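PDB 3H4L: DNA mismatch repair protein PMS1 from Saccharomyces cerevisiae, which probably works in DNA mismatch repair as an ATP-binding GHKL-family ATPase, held here with the nucleotide analogue AMPPNP and magnesium. Local coordinates for residues Glu32-Ser37 / Gln179-Ile184; Ile23-Thr28 / Phe171-Thr176; Gln283-Tyr286 / Pro291-Tyr294. All coordinates share one frame; numbering follows the deposited sequence.

Interaction 1. Residues Glu32-Ser37 / Gln179-Ile184; sequences ELVDNS and QGYAII. With MG (magnesium ion), chain F; ANP (phosphoaminophosphonic acid-adenylate ester), chain E.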
loop_
_atom_site.group_PDB
_atom_site.type_symbol
_atom_site.label_atom_id
_atom_site.label_comp_id
_atom_site.label_asym_id
_atom_site.label_seq_id
_atom_site.Cartn_x
_atom_site.Cartn_y
_atom_site.Cartn_z
ATOM N N GLU B 32 16.043 -1.797 -12.246
ATOM C CA GLU B 32 16.923 -2.913 -12.594
ATOM C C GLU B 32 16.280 -4.277 -12.390
ATOM O O GLU B 32 16.449 -5.187 -13.216
ATOM C CB GLU B 32 18.226 -2.825 -11.795
ATOM C CG GLU B 32 19.027 -1.538 -12.048
ATOM C CD GLU B 32 19.564 -1.435 -13.469
ATOM O OE1 GLU B 32 19.170 -2.248 -14.336
ATOM O OE2 GLU B 32 20.383 -0.526 -13.725
ATOM N N LEU B 33 15.536 -4.416 -11.298
ATOM C CA LEU B 33 14.861 -5.671 -11.005
ATOM C C LEU B 33 13.675 -5.949 -11.945
ATOM O O LEU B 33 13.534 -7.064 -12.466
ATOM C CB LEU B 33 14.405 -5.678 -9.547
ATOM C CG LEU B 33 15.595 -5.577 -8.591
ATOM C CD1 LEU B 33 15.092 -5.470 -7.162
ATOM C CD2 LEU B 33 16.515 -6.792 -8.777
ATOM N N VAL B 34 12.823 -4.951 -12.154
ATOM C CA VAL B 34 11.684 -5.118 -13.049
ATOM C C VAL B 34 12.202 -5.484 -14.451
ATOM O O VAL B 34 11.772 -6.489 -15.039
ATOM C CB VAL B 34 10.824 -3.813 -13.103
ATOM C CG1 VAL B 34 9.751 -3.916 -14.187
ATOM C CG2 VAL B 34 10.178 -3.561 -11.732
ATOM N N ASP B 35 13.138 -4.682 -14.969
ATOM C CA ASP B 35 13.734 -4.913 -16.284
ATOM C C ASP B 35 14.224 -6.346 -16.423
ATOM O O ASP B 35 13.976 -7.004 -17.438
ATOM C CB ASP B 35 14.916 -3.969 -16.526
ATOM C CG ASP B 35 14.484 -2.613 -17.028
ATOM O OD1 ASP B 35 13.268 -2.394 -17.154
ATOM O OD2 ASP B 35 15.361 -1.761 -17.300
ATOM N N ASN B 36 14.927 -6.834 -15.409
ATOM C CA ASN B 36 15.415 -8.190 -15.477
ATOM C C ASN B 36 14.281 -9.211 -15.556
ATOM O O ASN B 36 14.359 -10.171 -16.323
ATOM C CB ASN B 36 16.335 -8.476 -14.298
ATOM C CG ASN B 36 17.689 -7.843 -14.477
ATOM O OD1 ASN B 36 18.069 -7.493 -15.591
ATOM N ND2 ASN B 36 18.434 -7.699 -13.390
ATOM N N SER B 37 13.228 -8.996 -14.778
ATOM C CA SER B 37 12.091 -9.910 -14.791
ATOM C C SER B 37 11.458 -9.903 -16.176
ATOM O O SER B 37 11.245 -10.955 -16.768
ATOM C CB SER B 37 11.052 -9.514 -13.727
ATOM O OG SER B 37 11.541 -9.782 -12.418
ATOM N N GLN B 179 4.342 2.458 -11.949
ATOM C CA GLN B 179 3.112 2.712 -12.698
ATOM C C GLN B 179 3.424 2.702 -14.195
ATOM O O GLN B 179 2.641 2.168 -14.999
ATOM C CB GLN B 179 2.500 4.054 -12.286
ATOM C CG GLN B 179 2.061 4.095 -10.822
ATOM C CD GLN B 179 1.678 5.485 -10.354
ATOM O OE1 GLN B 179 2.407 6.446 -10.575
ATOM N NE2 GLN B 179 0.533 5.595 -9.691
ATOM N N GLY B 180 4.577 3.263 -14.566
ATOM C CA GLY B 180 4.968 3.285 -15.966
ATOM C C GLY B 180 5.081 1.888 -16.575
ATOM O O GLY B 180 4.570 1.616 -17.660
ATOM N N TYR B 181 5.747 0.986 -15.870
ATOM C CA TYR B 181 5.911 -0.366 -16.370
ATOM C C TYR B 181 4.569 -1.092 -16.456
ATOM O O TYR B 181 4.319 -1.863 -17.383
ATOM C CB TYR B 181 6.842 -1.150 -15.446
ATOM C CG TYR B 181 8.327 -0.902 -15.631
ATOM C CD1 TYR B 181 9.016 -1.462 -16.705
ATOM C CD2 TYR B 181 9.057 -0.166 -14.685
ATOM C CE1 TYR B 181 10.386 -1.307 -16.834
ATOM C CE2 TYR B 181 10.422 -0.005 -14.804
ATOM C CZ TYR B 181 11.087 -0.581 -15.880
ATOM O OH TYR B 181 12.460 -0.442 -15.998
ATOM N N ALA B 182 3.701 -0.840 -15.483
ATOM C CA ALA B 182 2.404 -1.507 -15.429
ATOM C C ALA B 182 1.401 -1.037 -16.470
ATOM O O ALA B 182 0.565 -1.817 -16.931
ATOM C CB ALA B 182 1.802 -1.352 -14.038
ATOM N N ILE B 183 1.460 0.234 -16.839
ATOM C CA ILE B 183 0.508 0.716 -17.816
ATOM C C ILE B 183 0.781 0.200 -19.228
ATOM O O ILE B 183 -0.153 -0.082 -19.978
ATOM C CB ILE B 183 0.461 2.243 -17.824
ATOM C CG1 ILE B 183 -0.060 2.732 -16.473
ATOM C CG2 ILE B 183 -0.435 2.734 -18.949
ATOM C CD1 ILE B 183 -0.090 4.225 -16.340
ATOM N N ILE B 184 2.049 0.047 -19.591
ATOM C CA ILE B 184 2.370 -0.418 -20.930
ATOM C C ILE B 184 2.441 -1.934 -21.060
ATOM O O ILE B 184 2.196 -2.477 -22.133
ATOM C CB ILE B 184 3.707 0.160 -21.413
ATOM C CG1 ILE B 184 3.880 -0.097 -22.915
ATOM C CG2 ILE B 184 4.851 -0.481 -20.652
ATOM C CD1 ILE B 184 2.895 0.661 -23.805
HETATM MG MG MG F . 19.730 -6.318 -16.314
HETATM P PG ANP E . 21.065 -4.922 -18.379
HETATM O O1G ANP E . 20.554 -4.853 -17.000
HETATM O O2G ANP E . 20.017 -5.105 -19.354
HETATM O O3G ANP E . 21.942 -3.771 -18.792
HETATM P PB ANP E . 21.710 -7.624 -17.692
HETATM O O1B ANP E . 22.478 -8.698 -18.383
HETATM O O2B ANP E . 20.298 -7.883 -17.475
HETATM N N3B ANP E . 21.999 -6.240 -18.446
HETATM P PA ANP E . 21.903 -7.499 -14.790
HETATM O O1A ANP E . 20.673 -6.737 -14.731
HETATM O O2A ANP E . 22.982 -7.265 -13.786
HETATM O O3A ANP E . 22.440 -7.439 -16.293
HETATM O "O5'" ANP E . 21.620 -9.037 -14.478
HETATM C "C5'" ANP E . 22.244 -9.935 -15.314
HETATM C "C4'" ANP E . 22.149 -11.410 -15.332
HETATM O "O4'" ANP E . 21.469 -11.895 -14.160
HETATM C "C3'" ANP E . 21.224 -11.528 -16.496
HETATM O "O3'" ANP E . 21.964 -11.465 -17.720
HETATM C "C2'" ANP E . 20.482 -12.796 -16.189
HETATM O "O2'" ANP E . 21.216 -13.857 -16.769
HETATM C "C1'" ANP E . 20.440 -12.754 -14.626
HETATM N N9 ANP E . 19.198 -12.258 -13.962
HETATM C C8 ANP E . 18.954 -11.134 -13.188
HETATM N N7 ANP E . 17.742 -10.982 -12.743
HETATM C C5 ANP E . 17.098 -12.093 -13.253
HETATM C C6 ANP E . 15.744 -12.600 -13.183
HETATM N N6 ANP E . 14.800 -11.963 -12.502
HETATM N N1 ANP E . 15.396 -13.788 -13.827
HETATM C C2 ANP E . 16.343 -14.486 -14.544
HETATM N N3 ANP E . 17.644 -14.096 -14.671
HETATM C C4 ANP E . 17.964 -12.895 -14.020
HETATM O O HOH W 1 18.517 -5.030 -15.115
HETATM O O HOH W 2 18.057 -5.657 -17.522
#
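Val34 and Asp35 both meet helix 167-184 through the single ring of Tyr181, while Glu32 and Asn36 of the same helical turn serve the nucleotide. At Glu32, the chain bends so that OE1 accepts from a magnesium-bound water at 3.0 Å; that water also donates to the Glu32 backbone O, at 2.8 Å. Val34 comes next, with CG1 anti to its backbone N (chi1 172°), which sets this methyl over the centre of one face of the Tyr181 ring, 3.5 Å from the centroid and 10° off the normal, a clean CH-pi contact. Asp35 takes the ring's edge, its carboxylate turned nearly perpendicular to the ring: Tyr181 OH donates to Asp35 OD1 at a modelled 2.4 Å, so short that the exact length is doubtful. Asn36 splits its amide, OD1 binding magnesium at 2.2 Å and ND2 donating to ANP O1A at 2.8 Å. Three phosphate oxygens and two waters complete six ligands. Ser37 OG bonds to Asp61 OD2, itself a partner of the nucleotide. A helix supplying glutamate and a metal-binding asparagine beside the triphosphate is the N-box of the GHKL ATPase fold, here backed by helix 167-184.

Interaction 2. Residues Ile23-Thr28 / Phe171-Thr176; sequences ITDLTT and FTKCLT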
loop_
_atom_site.group_PDB
_atom_site.type_symbol
_atom_site.label_atom_id
_atom_site.label_comp_id
_atom_site.label_asym_id
_atom_site.label_seq_id
_atom_site.Cartn_x
_atom_site.Cartn_y
_atom_site.Cartn_z
ATOM N N ILE B 23 23.731 2.173 -8.757
ATOM C CA ILE B 23 22.442 2.144 -8.077
ATOM C C ILE B 23 22.330 3.434 -7.269
ATOM O O ILE B 23 22.664 3.468 -6.086
ATOM C CB ILE B 23 22.332 0.923 -7.131
ATOM C CG1 ILE B 23 22.720 -0.359 -7.881
ATOM C CG2 ILE B 23 20.916 0.817 -6.583
ATOM C CD1 ILE B 23 21.971 -0.569 -9.199
ATOM N N THR B 24 21.873 4.498 -7.930
ATOM C CA THR B 24 21.742 5.807 -7.302
ATOM C C THR B 24 20.743 5.828 -6.160
ATOM O O THR B 24 21.001 6.439 -5.130
ATOM C CB THR B 24 21.358 6.895 -8.338
ATOM O OG1 THR B 24 20.330 6.394 -9.205
ATOM C CG2 THR B 24 22.587 7.301 -9.170
ATOM N N ASP B 25 19.600 5.180 -6.342
ATOM C CA ASP B 25 18.611 5.121 -5.276
ATOM C C ASP B 25 17.695 3.910 -5.371
ATOM O O ASP B 25 17.862 3.056 -6.240
ATOM C CB ASP B 25 17.773 6.401 -5.224
ATOM C CG ASP B 25 17.171 6.773 -6.566
ATOM O OD1 ASP B 25 17.029 5.885 -7.435
ATOM O OD2 ASP B 25 16.826 7.968 -6.732
ATOM N N LEU B 26 16.729 3.845 -4.462
ATOM C CA LEU B 26 15.786 2.742 -4.413
ATOM C C LEU B 26 15.085 2.568 -5.750
ATOM O O LEU B 26 14.911 1.447 -6.228
ATOM C CB LEU B 26 14.755 2.988 -3.310
ATOM C CG LEU B 26 13.666 1.921 -3.196
ATOM C CD1 LEU B 26 14.283 0.607 -2.740
ATOM C CD2 LEU B 26 12.594 2.387 -2.227
ATOM N N THR B 27 14.695 3.686 -6.358
ATOM C CA THR B 27 14.003 3.658 -7.641
ATOM C C THR B 27 14.839 2.998 -8.741
ATOM O O THR B 27 14.325 2.205 -9.531
ATOM C CB THR B 27 13.611 5.083 -8.068
ATOM O OG1 THR B 27 12.743 5.649 -7.077
ATOM C CG2 THR B 27 12.896 5.065 -9.415
ATOM N N THR B 28 16.123 3.325 -8.795
ATOM C CA THR B 28 17.009 2.747 -9.802
ATOM C C THR B 28 17.101 1.248 -9.549
ATOM O O THR B 28 17.040 0.443 -10.480
ATOM C CB THR B 28 18.422 3.362 -9.713
ATOM O OG1 THR B 28 18.328 4.779 -9.892
ATOM C CG2 THR B 28 19.342 2.790 -10.781
ATOM N N PHE B 171 9.784 6.818 -2.366
ATOM C CA PHE B 171 8.838 5.764 -2.689
ATOM C C PHE B 171 7.896 6.237 -3.780
ATOM O O PHE B 171 7.707 5.557 -4.787
ATOM C CB PHE B 171 8.035 5.376 -1.459
ATOM C CG PHE B 171 7.208 4.135 -1.643
ATOM C CD1 PHE B 171 7.813 2.886 -1.699
ATOM C CD2 PHE B 171 5.824 4.215 -1.731
ATOM C CE1 PHE B 171 7.050 1.734 -1.833
ATOM C CE2 PHE B 171 5.051 3.071 -1.864
ATOM C CZ PHE B 171 5.659 1.828 -1.913
ATOM N N THR B 172 7.303 7.405 -3.594
ATOM C CA THR B 172 6.399 7.905 -4.610
ATOM C C THR B 172 7.154 8.009 -5.932
ATOM O O THR B 172 6.597 7.710 -6.985
ATOM C CB THR B 172 5.817 9.294 -4.252
ATOM O OG1 THR B 172 5.259 9.258 -2.931
ATOM C CG2 THR B 172 4.710 9.665 -5.239
ATOM N N LYS B 173 8.418 8.427 -5.895
ATOM C CA LYS B 173 9.169 8.515 -7.145
ATOM C C LYS B 173 9.280 7.110 -7.725
ATOM O O LYS B 173 9.129 6.894 -8.931
ATOM C CB LYS B 173 10.575 9.062 -6.927
ATOM C CG LYS B 173 11.426 8.945 -8.185
ATOM C CD LYS B 173 12.893 9.293 -7.966
ATOM C CE LYS B 173 13.647 9.211 -9.289
ATOM N NZ LYS B 173 15.118 9.357 -9.129
ATOM N N CYS B 174 9.544 6.154 -6.846
ATOM C CA CYS B 174 9.671 4.770 -7.232
ATOM C C CYS B 174 8.329 4.184 -7.684
ATOM O O CYS B 174 8.282 3.285 -8.521
ATOM C CB CYS B 174 10.215 3.989 -6.047
ATOM S SG CYS B 174 10.376 2.246 -6.349
ATOM N N LEU B 175 7.234 4.696 -7.127
ATOM C CA LEU B 175 5.898 4.217 -7.484
ATOM C C LEU B 175 5.549 4.679 -8.886
ATOM O O LEU B 175 4.973 3.936 -9.691
ATOM C CB LEU B 175 4.858 4.752 -6.502
ATOM C CG LEU B 175 3.485 4.073 -6.562
ATOM C CD1 LEU B 175 3.632 2.578 -6.372
ATOM C CD2 LEU B 175 2.594 4.655 -5.487
ATOM N N THR B 176 5.905 5.922 -9.174
ATOM C CA THR B 176 5.657 6.500 -10.486
ATOM C C THR B 176 6.252 5.595 -11.554
ATOM O O THR B 176 5.609 5.288 -12.552
ATOM C CB THR B 176 6.300 7.868 -10.596
ATOM O OG1 THR B 176 5.763 8.717 -9.582
ATOM C CG2 THR B 176 6.024 8.471 -11.954
#
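Lys173 reaches across from helix 167-184 to Asp25, forming the one salt bridge of this contact. Lys173 NZ meets the syn lone pair of Asp25 OD2 at 3.3 Å, a rather long bond, and arrives there because the lysine chain is extended throughout, from chi1 171° outward, with its CG, CD and CB passing by Thr27 OG1. The other oxygen of the same carboxylate has a capping task: Asp25 is the N-cap of helix 26-39, and its OD1 accepts from Thr28 N at 3.0 Å, almost along the C-O axis. Packing is closest at Thr27 and Cys174, whose CA atoms are 4.5 Å apart. Thr27 OG1 lies 3.2 Å from Cys174 CB but finds its hydrogen bond with Gln170 OE1, one turn earlier on the helix opposite. Within helix 167-184, Thr172 O receives both Thr176 N and Thr176 OG1, from opposite faces of its plane. Elsewhere on that helix, Phe171 meets Phe49 and Tyr52 of its own chain edge-to-face, while Thr172 OG1 bonds to Ser69 OG of the second subunit. With its two oxygens divided between a backbone N-H and an ammonium group, the Asp25 carboxylate probably stays ionised and ties the start of helix 26-39 to its neighbour electrostatically.

Interaction 3. Residues Gln283-Tyr286 / Pro291-Tyr294; sequences QFIY and PVEY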
loop_
_atom_site.group_PDB
_atom_site.type_symbol
_atom_site.label_atom_id
_atom_site.label_comp_id
_atom_site.label_asym_id
_atom_site.label_seq_id
_atom_site.Cartn_x
_atom_site.Cartn_y
_atom_site.Cartn_z
ATOM N N GLN B 283 3.079 12.086 -17.094
ATOM C CA GLN B 283 3.420 11.907 -18.502
ATOM C C GLN B 283 4.310 10.672 -18.745
ATOM O O GLN B 283 5.435 10.597 -18.251
ATOM C CB GLN B 283 4.103 13.180 -19.026
ATOM C CG GLN B 283 3.421 14.482 -18.579
ATOM C CD GLN B 283 3.897 15.709 -19.349
ATOM O OE1 GLN B 283 5.096 15.934 -19.512
ATOM N NE2 GLN B 283 2.950 16.515 -19.816
ATOM N N PHE B 284 3.791 9.709 -19.511
ATOM C CA PHE B 284 4.517 8.474 -19.830
ATOM C C PHE B 284 4.631 8.270 -21.341
ATOM O O PHE B 284 3.638 8.375 -22.070
ATOM C CB PHE B 284 3.803 7.243 -19.253
ATOM C CG PHE B 284 3.621 7.280 -17.769
ATOM C CD1 PHE B 284 2.580 7.992 -17.203
ATOM C CD2 PHE B 284 4.496 6.595 -16.930
ATOM C CE1 PHE B 284 2.407 8.021 -15.820
ATOM C CE2 PHE B 284 4.330 6.620 -15.544
ATOM C CZ PHE B 284 3.282 7.335 -14.991
ATOM N N ILE B 285 5.836 7.953 -21.805
ATOM C CA ILE B 285 6.079 7.720 -23.230
ATOM C C ILE B 285 6.825 6.413 -23.411
ATOM O O ILE B 285 7.802 6.134 -22.709
ATOM C CB ILE B 285 6.954 8.799 -23.836
ATOM C CG1 ILE B 285 8.248 8.851 -23.024
ATOM C CG2 ILE B 285 6.215 10.118 -23.864
ATOM C CD1 ILE B 285 9.157 9.948 -23.348
ATOM N N TYR B 286 6.380 5.626 -24.375
ATOM C CA TYR B 286 7.016 4.354 -24.629
ATOM C C TYR B 286 7.374 4.143 -26.093
ATOM O O TYR B 286 6.651 4.562 -26.997
ATOM C CB TYR B 286 6.104 3.213 -24.197
ATOM C CG TYR B 286 5.472 3.367 -22.840
ATOM C CD1 TYR B 286 4.363 4.188 -22.656
ATOM C CD2 TYR B 286 5.933 2.625 -21.753
ATOM C CE1 TYR B 286 3.718 4.248 -21.430
ATOM C CE2 TYR B 286 5.300 2.682 -20.526
ATOM C CZ TYR B 286 4.187 3.486 -20.370
ATOM O OH TYR B 286 3.495 3.464 -19.181
ATOM N N PRO B 291 9.553 1.895 -21.069
ATOM C CA PRO B 291 9.664 3.284 -20.626
ATOM C C PRO B 291 10.961 3.849 -21.159
ATOM O O PRO B 291 12.010 3.230 -21.016
ATOM C CB PRO B 291 9.675 3.160 -19.107
ATOM C CG PRO B 291 8.769 2.026 -18.876
ATOM C CD PRO B 291 9.212 1.019 -19.937
ATOM N N VAL B 292 10.881 5.009 -21.795
ATOM C CA VAL B 292 12.059 5.651 -22.347
ATOM C C VAL B 292 12.031 7.121 -21.960
ATOM O O VAL B 292 10.959 7.694 -21.773
ATOM C CB VAL B 292 12.094 5.520 -23.884
ATOM C CG1 VAL B 292 12.262 4.054 -24.282
ATOM C CG2 VAL B 292 10.815 6.079 -24.477
ATOM N N GLU B 293 13.210 7.721 -21.823
ATOM C CA GLU B 293 13.329 9.132 -21.452
ATOM C C GLU B 293 13.402 10.006 -22.705
ATOM O O GLU B 293 14.487 10.401 -23.131
ATOM C CB GLU B 293 14.590 9.357 -20.608
ATOM C CG GLU B 293 14.706 8.438 -19.400
ATOM C CD GLU B 293 13.979 8.961 -18.176
ATOM O OE1 GLU B 293 14.603 9.706 -17.389
ATOM O OE2 GLU B 293 12.786 8.631 -18.004
ATOM N N TYR B 294 12.246 10.301 -23.292
ATOM C CA TYR B 294 12.178 11.130 -24.497
ATOM C C TYR B 294 11.946 12.591 -24.122
ATOM O O TYR B 294 10.828 13.089 -24.258
ATOM C CB TYR B 294 11.016 10.678 -25.379
ATOM C CG TYR B 294 11.324 10.506 -26.841
ATOM C CD1 TYR B 294 12.201 11.360 -27.499
ATOM C CD2 TYR B 294 10.697 9.506 -27.579
ATOM C CE1 TYR B 294 12.444 11.220 -28.864
ATOM C CE2 TYR B 294 10.928 9.358 -28.935
ATOM C CZ TYR B 294 11.800 10.216 -29.574
ATOM O OH TYR B 294 12.012 10.067 -30.924
#
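Ile285 lies alongside the returning backbone of 291-294, its CG1 only 3.2 Å from Val292 O. The side chain gets there by an unusual torsion for a strand residue, CG1 tucked between the backbone N and the carbonyl carbon (chi1 56°). CG1 also touches Val292 CG2 at 4.0 Å, the two side chains crossing at about a right angle. Val292 has a matching conformation: CG2, with its own position between N and carbonyl carbon, is turned toward Ile285, and Val292 CG2 lies 3.5 Å from Ile285 O. A weak backbone bond joins the same two residues, Val292 N to Ile285 O at 3.4 Å. Tyr286 and Pro291 add a single beta bridge, so the chain turns back briefly beside strand 283-287, an outermost strand of the four-stranded mixed sheet in the S5-like domain, before entering helix 295-306. The Tyr286 ring crosses the proline obliquely, with Tyr286 CE2 3.9 Å from Pro291 CG. The phenol OH continues to Gly180 O on helix 167-184, and Pro291 itself also packs on Tyr181 of that helix. Tyr294, the N-cap residue of helix 295-306, directs its ring away from the strand, onto Leu320 and Leu340. Its CB is modelled impossibly near Ile285 CD1, which leaves the placement of that methyl end in doubt.

How the interactions relate
Interactions 1 and 2 are successive points on one helix pair, 26-39 with 167-184, their centres about 12 Å apart; along the chain their segments alternate, some 140 residues separating the paired segments. Interaction 3 comes later, in the second domain, with its centre about 12 Å from interaction 1 and 16 Å from interaction 2. Helix 167-184 connects all three: Ile183 and Ile184 pack on Tyr286, and Thr176 O lies near the ring of Phe284. The result is a continuous path from the magnesium and nucleotide, across the two helices, to the edge strand of the S5-like domain, consistent with coupling between nucleotide state and domain arrangement.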